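Local coordinates for protein oxidoreductase, 2OG-Fe(II) oxygenase family (Burkholderia pseudomallei, PDB 6N1F) that probably acts as an iron-dependent oxidoreductase of the 2OG-Fe(II) oxygenase family, with a metal-binding site for iron, at residues A[60-65]-A[170-175]; A[180-185]-A[190-195]. One frame throughout, in Å; residues are numbered along the deposited sequence.

Overall arrangement
Contact 1 (60-65 with 170-175) packs a helix on the larger sheet of the double-stranded beta-helix typical of this family; contact 2 (180-185 with 190-195) is a hairpin of the smaller, facing sheet. Strands 166-171 and 181-184 follow one another in the chain, and contact 1 closes before contact 2 opens. Their centres are about 21 Å apart, yet they touch where Gln171 NE2 lies 3.8 Å from Pro195 CG. Iron is bound by His155, Asp157 and His209; the side chain of Phe181 in contact 2 comes to about 6 Å from the metal, whereas that of Ile170 in contact 1 stays about 14 Å away.

Contact 1 (A[60-65]-A[170-175]); sequences HELARI and IQLGRA
Helix 59-70 packs against the end of strand 166-171 through an apolar cluster, with Leu62 and Ile65 meeting Ile170 and Leu172. The closest approach is between methyl groups, Leu62 CD2 to Ile170 CG2 at 3.7 Å. The other branch of the leucine also takes part, Leu62 CD1 lying 4.1 Å from Ile170 CG2, so one isoleucine methyl sits against both ends of the fork. Ile170 CG2 is anti to the backbone N, while CG1 lies beside that N (chi1 -51°); this directs the short branch at the helix. Leu62 CD2 also faces Leu172 CD2, at a looser 4.3 Å.

One helical turn on, Ile65 CG2 stands 4.2 Å from Leu172 CD1, and the two side chains cross at about a right angle. The nearest CA atoms, those of Leu62 and Leu172, are 7.6 Å apart, a spacing bridged by side chains alone. The strand belongs to the larger antiparallel sheet of the double-stranded beta-helix, where Ile170 and Leu172 bond through their backbones to Leu222 and Thr220 of strand 218-227. Leu222 also touches Ile65 and Ile170, and Phe57 packs on Leu62 and Ile170. Leu116 of helix 109-117 reaches Ile65.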
loop_
_atom_site.group_PDB
_atom_site.type_symbol
_atom_site.label_atom_id
_atom_site.label_comp_id
_atom_site.label_asym_id
_atom_site.label_seq_id
_atom_site.Cartn_x
_atom_site.Cartn_y
_atom_site.Cartn_z
ATOM N N HIS A 60 -2.293 -16.738 8.207
ATOM C CA HIS A 60 -0.996 -17.224 8.662
ATOM C C HIS A 60 0.145 -16.555 7.903
ATOM O O HIS A 60 1.236 -16.418 8.450
ATOM C CB HIS A 60 -0.919 -18.752 8.561
ATOM C CG HIS A 60 -0.818 -19.264 7.163
ATOM N ND1 HIS A 60 -1.927 -19.585 6.410
ATOM C CD2 HIS A 60 0.260 -19.526 6.385
ATOM C CE1 HIS A 60 -1.536 -20.019 5.222
ATOM N NE2 HIS A 60 -0.216 -19.998 5.183
ATOM N N GLU A 61 -0.099 -16.110 6.667
ATOM C CA GLU A 61 0.919 -15.388 5.910
ATOM C C GLU A 61 1.137 -13.991 6.474
ATOM O O GLU A 61 2.277 -13.514 6.554
ATOM C CB GLU A 61 0.512 -15.300 4.441
ATOM C CG GLU A 61 0.349 -16.661 3.750
ATOM C CD GLU A 61 -0.094 -16.528 2.301
ATOM O OE1 GLU A 61 -1.079 -15.806 2.044
ATOM O OE2 GLU A 61 0.557 -17.120 1.411
ATOM N N LEU A 62 0.056 -13.309 6.848
ATOM C CA LEU A 62 0.215 -12.009 7.489
ATOM C C LEU A 62 0.914 -12.155 8.827
ATOM O O LEU A 62 1.744 -11.318 9.186
ATOM C CB LEU A 62 -1.137 -11.319 7.660
ATOM C CG LEU A 62 -1.707 -10.854 6.319
ATOM C CD1 LEU A 62 -2.892 -9.935 6.518
ATOM C CD2 LEU A 62 -0.632 -10.178 5.466
ATOM N N ALA A 63 0.583 -13.206 9.578
ATOM C CA ALA A 63 1.310 -13.502 10.808
ATOM C C ALA A 63 2.811 -13.630 10.551
ATOM O O ALA A 63 3.623 -13.079 11.302
ATOM C CB ALA A 63 0.760 -14.779 11.444
ATOM N N ARG A 64 3.198 -14.326 9.485
ATOM C CA ARG A 64 4.615 -14.449 9.168
ATOM C C ARG A 64 5.223 -13.088 8.848
ATOM O O ARG A 64 6.270 -12.714 9.394
ATOM C CB ARG A 64 4.812 -15.413 8.001
ATOM C CG ARG A 64 6.266 -15.788 7.759
ATOM C CD ARG A 64 6.403 -16.701 6.544
ATOM N NE ARG A 64 7.780 -17.149 6.334
ATOM C CZ ARG A 64 8.262 -17.552 5.160
ATOM N NH1 ARG A 64 7.478 -17.557 4.088
ATOM N NH2 ARG A 64 9.529 -17.939 5.051
ATOM N N ILE A 65 4.583 -12.337 7.950
ATOM C CA ILE A 65 5.075 -11.008 7.591
ATOM C C ILE A 65 5.277 -10.163 8.838
ATOM O O ILE A 65 6.297 -9.475 8.983
ATOM C CB ILE A 65 4.109 -10.327 6.605
ATOM C CG1 ILE A 65 4.119 -11.053 5.261
ATOM C CG2 ILE A 65 4.447 -8.830 6.467
ATOM C CD1 ILE A 65 2.994 -10.610 4.357
ATOM N N ILE A 170 -1.266 -3.225 2.996
ATOM C CA ILE A 170 -1.743 -4.311 3.838
ATOM C C ILE A 170 -1.803 -3.793 5.259
ATOM O O ILE A 170 -0.801 -3.284 5.772
ATOM C CB ILE A 170 -0.813 -5.524 3.764
ATOM C CG1 ILE A 170 -0.558 -5.895 2.310
ATOM C CG2 ILE A 170 -1.389 -6.703 4.551
ATOM C CD1 ILE A 170 0.363 -7.081 2.184
ATOM N N GLN A 171 -2.956 -3.932 5.909
ATOM C CA GLN A 171 -3.123 -3.387 7.253
ATOM C C GLN A 171 -2.704 -4.441 8.261
ATOM O O GLN A 171 -3.325 -5.506 8.356
ATOM C CB GLN A 171 -4.557 -2.932 7.527
ATOM C CG GLN A 171 -4.742 -2.228 8.886
ATOM C CD GLN A 171 -3.877 -0.976 9.036
ATOM O OE1 GLN A 171 -3.395 -0.663 10.130
ATOM N NE2 GLN A 171 -3.674 -0.265 7.937
ATOM N N LEU A 172 -1.652 -4.139 9.002
ATOM C CA LEU A 172 -1.154 -5.004 10.044
ATOM C C LEU A 172 -1.499 -4.486 11.419
ATOM O O LEU A 172 -1.111 -5.105 12.422
ATOM C CB LEU A 172 0.363 -5.160 9.914
ATOM C CG LEU A 172 0.845 -5.840 8.629
ATOM C CD1 LEU A 172 2.368 -5.864 8.567
ATOM C CD2 LEU A 172 0.268 -7.251 8.513
ATOM N N GLY A 173 -2.208 -3.375 11.499
ATOM C CA GLY A 173 -2.504 -2.780 12.788
ATOM C C GLY A 173 -3.660 -3.489 13.451
ATOM O O GLY A 173 -4.756 -3.557 12.884
ATOM N N ARG A 174 -3.422 -4.020 14.654
ATOM C CA ARG A 174 -4.427 -4.847 15.316
ATOM C C ARG A 174 -5.672 -4.046 15.678
ATOM O O ARG A 174 -6.797 -4.522 15.483
ATOM C CB ARG A 174 -3.829 -5.497 16.562
ATOM N N ALA A 175 -5.499 -2.835 16.205
ATOM C CA ALA A 175 -6.640 -2.049 16.660
ATOM C C ALA A 175 -6.215 -0.602 16.809
ATOM O O ALA A 175 -5.245 -0.316 17.517
ATOM C CB ALA A 175 -7.182 -2.576 17.992
#

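Contact 2 (A[180-185]-A[190-195]); sequences EFVVHP and PNVFAP
Phe181 and Phe193 leave paired strands with different first torsions: Phe181 CG is anti to its backbone N, whereas Phe193 CG lies beside its own N (chi1 -63°). The latter setting brings Phe181 O to the edge of the Phe193 ring, in its plane, 3.7 Å from Phe193 CD2. The rings themselves come no closer than 4.4 Å, between Phe181 CD2 and Phe193 CD2.

Strands 181-184 and 191-193 form an antiparallel beta hairpin, their axes 4.8 Å apart, within the smaller sheet of the double-stranded beta-helix. Phe181 with Phe193 and Val183 with Asn191 are hydrogen-bonded pairs; Val182 with Val192 is the non-hydrogen-bonded pair between them. The bonds are straighter at the second pair, with an N-H...O angle of 168° for Val183 N to Asn191 O, and more bent at the first. Asn191 O also receives a CA-H...O contact from Val182 CA, at 3.4 Å.

On the face bearing the phenylalanines, the Phe181 ring meets that of the iron ligand His209, giving the hairpin a direct contact with the metal site, while Phe193 stacks on Phe29 of strand 27-29. Just before strand 181-184, Glu180 lies beside Val192, its CB and CG both 3.9 Å from Val192 CG1. Val182 CG1 runs alongside Pro190, 3.8 Å from its CB. The His184 ring is held at NE2 by a hydrogen bond to Glu210, and Pro190 CB lies over one of its faces, toward the rim, in a CH-pi contact: Pro190 CB stands 4.2 Å from the His184 ring centroid, 25° off the normal.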
loop_
_atom_site.group_PDB
_atom_site.type_symbol
_atom_site.label_atom_id
_atom_site.label_comp_id
_atom_site.label_asym_id
_atom_site.label_seq_id
_atom_site.Cartn_x
_atom_site.Cartn_y
_atom_site.Cartn_z
ATOM N N GLU A 180 -7.973 6.936 8.735
ATOM C CA GLU A 180 -8.595 6.569 7.473
ATOM C C GLU A 180 -7.694 6.912 6.290
ATOM O O GLU A 180 -7.009 7.939 6.263
ATOM C CB GLU A 180 -9.949 7.245 7.311
ATOM C CG GLU A 180 -10.985 6.850 8.359
ATOM C CD GLU A 180 -10.912 7.727 9.586
ATOM O OE1 GLU A 180 -9.954 8.529 9.664
ATOM O OE2 GLU A 180 -11.809 7.624 10.462
ATOM N N PHE A 181 -7.689 6.025 5.311
ATOM C CA PHE A 181 -7.049 6.288 4.037
ATOM C C PHE A 181 -8.068 7.007 3.155
ATOM O O PHE A 181 -9.124 6.447 2.846
ATOM C CB PHE A 181 -6.580 4.966 3.427
ATOM C CG PHE A 181 -5.931 5.120 2.123
ATOM C CD1 PHE A 181 -4.619 5.541 2.044
ATOM C CD2 PHE A 181 -6.634 4.871 0.954
ATOM C CE1 PHE A 181 -4.017 5.714 0.820
ATOM C CE2 PHE A 181 -6.029 5.026 -0.268
ATOM C CZ PHE A 181 -4.720 5.458 -0.334
ATOM N N VAL A 182 -7.777 8.258 2.782
ATOM C CA VAL A 182 -8.717 9.085 2.035
ATOM C C VAL A 182 -8.119 9.456 0.688
ATOM O O VAL A 182 -7.028 10.035 0.628
ATOM C CB VAL A 182 -9.095 10.351 2.812
ATOM C CG1 VAL A 182 -10.151 11.110 2.050
ATOM C CG2 VAL A 182 -9.584 9.976 4.207
ATOM N N VAL A 183 -8.866 9.169 -0.384
ATOM C CA VAL A 183 -8.520 9.528 -1.754
ATOM C C VAL A 183 -9.377 10.703 -2.190
ATOM O O VAL A 183 -10.591 10.729 -1.936
ATOM C CB VAL A 183 -8.732 8.338 -2.710
ATOM C CG1 VAL A 183 -8.285 8.697 -4.119
ATOM C CG2 VAL A 183 -8.027 7.104 -2.200
ATOM N N HIS A 184 -8.754 11.659 -2.888
ATOM C CA HIS A 184 -9.391 12.890 -3.349
ATOM C C HIS A 184 -9.331 12.997 -4.871
ATOM O O HIS A 184 -8.582 13.818 -5.420
ATOM C CB HIS A 184 -8.725 14.107 -2.711
ATOM C CG HIS A 184 -8.884 14.166 -1.224
ATOM N ND1 HIS A 184 -9.764 15.026 -0.611
ATOM C CD2 HIS A 184 -8.288 13.467 -0.234
ATOM C CE1 HIS A 184 -9.702 14.860 0.697
ATOM N NE2 HIS A 184 -8.812 13.920 0.954
ATOM N N PRO A 185 -10.131 12.209 -5.583
ATOM C CA PRO A 185 -10.159 12.330 -7.045
ATOM C C PRO A 185 -10.706 13.683 -7.471
ATOM O O PRO A 185 -11.618 14.229 -6.846
ATOM C CB PRO A 185 -11.086 11.193 -7.477
ATOM C CG PRO A 185 -11.964 10.972 -6.302
ATOM C CD PRO A 185 -11.154 11.280 -5.080
ATOM N N PRO A 190 -14.486 13.062 -1.654
ATOM C CA PRO A 190 -13.437 12.173 -1.142
ATOM C C PRO A 190 -13.979 10.767 -0.901
ATOM O O PRO A 190 -15.132 10.588 -0.500
ATOM C CB PRO A 190 -13.015 12.838 0.175
ATOM C CG PRO A 190 -13.507 14.240 0.095
ATOM C CD PRO A 190 -14.718 14.223 -0.780
ATOM N N ASN A 191 -13.128 9.766 -1.156
ATOM C CA ASN A 191 -13.421 8.357 -0.883
ATOM C C ASN A 191 -12.689 7.920 0.381
ATOM O O ASN A 191 -11.454 7.898 0.411
ATOM C CB ASN A 191 -13.007 7.484 -2.074
ATOM C CG ASN A 191 -13.647 7.938 -3.368
ATOM O OD1 ASN A 191 -14.764 8.444 -3.363
ATOM N ND2 ASN A 191 -12.943 7.779 -4.475
ATOM N N VAL A 192 -13.446 7.545 1.409
ATOM C CA VAL A 192 -12.909 7.277 2.739
ATOM C C VAL A 192 -12.889 5.775 2.980
ATOM O O VAL A 192 -13.921 5.106 2.837
ATOM C CB VAL A 192 -13.742 7.980 3.827
ATOM C CG1 VAL A 192 -13.179 7.662 5.217
ATOM C CG2 VAL A 192 -13.768 9.463 3.588
ATOM N N PHE A 193 -11.732 5.254 3.395
ATOM C CA PHE A 193 -11.557 3.832 3.671
ATOM C C PHE A 193 -11.005 3.681 5.074
ATOM O O PHE A 193 -9.912 4.176 5.362
ATOM C CB PHE A 193 -10.606 3.169 2.665
ATOM C CG PHE A 193 -11.104 3.198 1.257
ATOM C CD1 PHE A 193 -11.711 2.089 0.700
ATOM C CD2 PHE A 193 -10.962 4.343 0.489
ATOM C CE1 PHE A 193 -12.171 2.135 -0.601
ATOM C CE2 PHE A 193 -11.419 4.397 -0.796
ATOM C CZ PHE A 193 -12.031 3.284 -1.349
ATOM N N ALA A 194 -11.757 2.992 5.933
ATOM C CA ALA A 194 -11.328 2.628 7.276
ATOM C C ALA A 194 -10.826 1.191 7.254
ATOM O O ALA A 194 -11.630 0.275 7.055
ATOM C CB ALA A 194 -12.485 2.766 8.261
ATOM N N PRO A 195 -9.551 0.942 7.424
ATOM C CA PRO A 195 -9.057 -0.420 7.216
ATOM C C PRO A 195 -8.950 -1.156 8.530
ATOM O O PRO A 195 -8.702 -0.544 9.570
ATOM C CB PRO A 195 -7.683 -0.192 6.579
ATOM C CG PRO A 195 -7.205 1.058 7.270
ATOM C CD PRO A 195 -8.444 1.891 7.614
#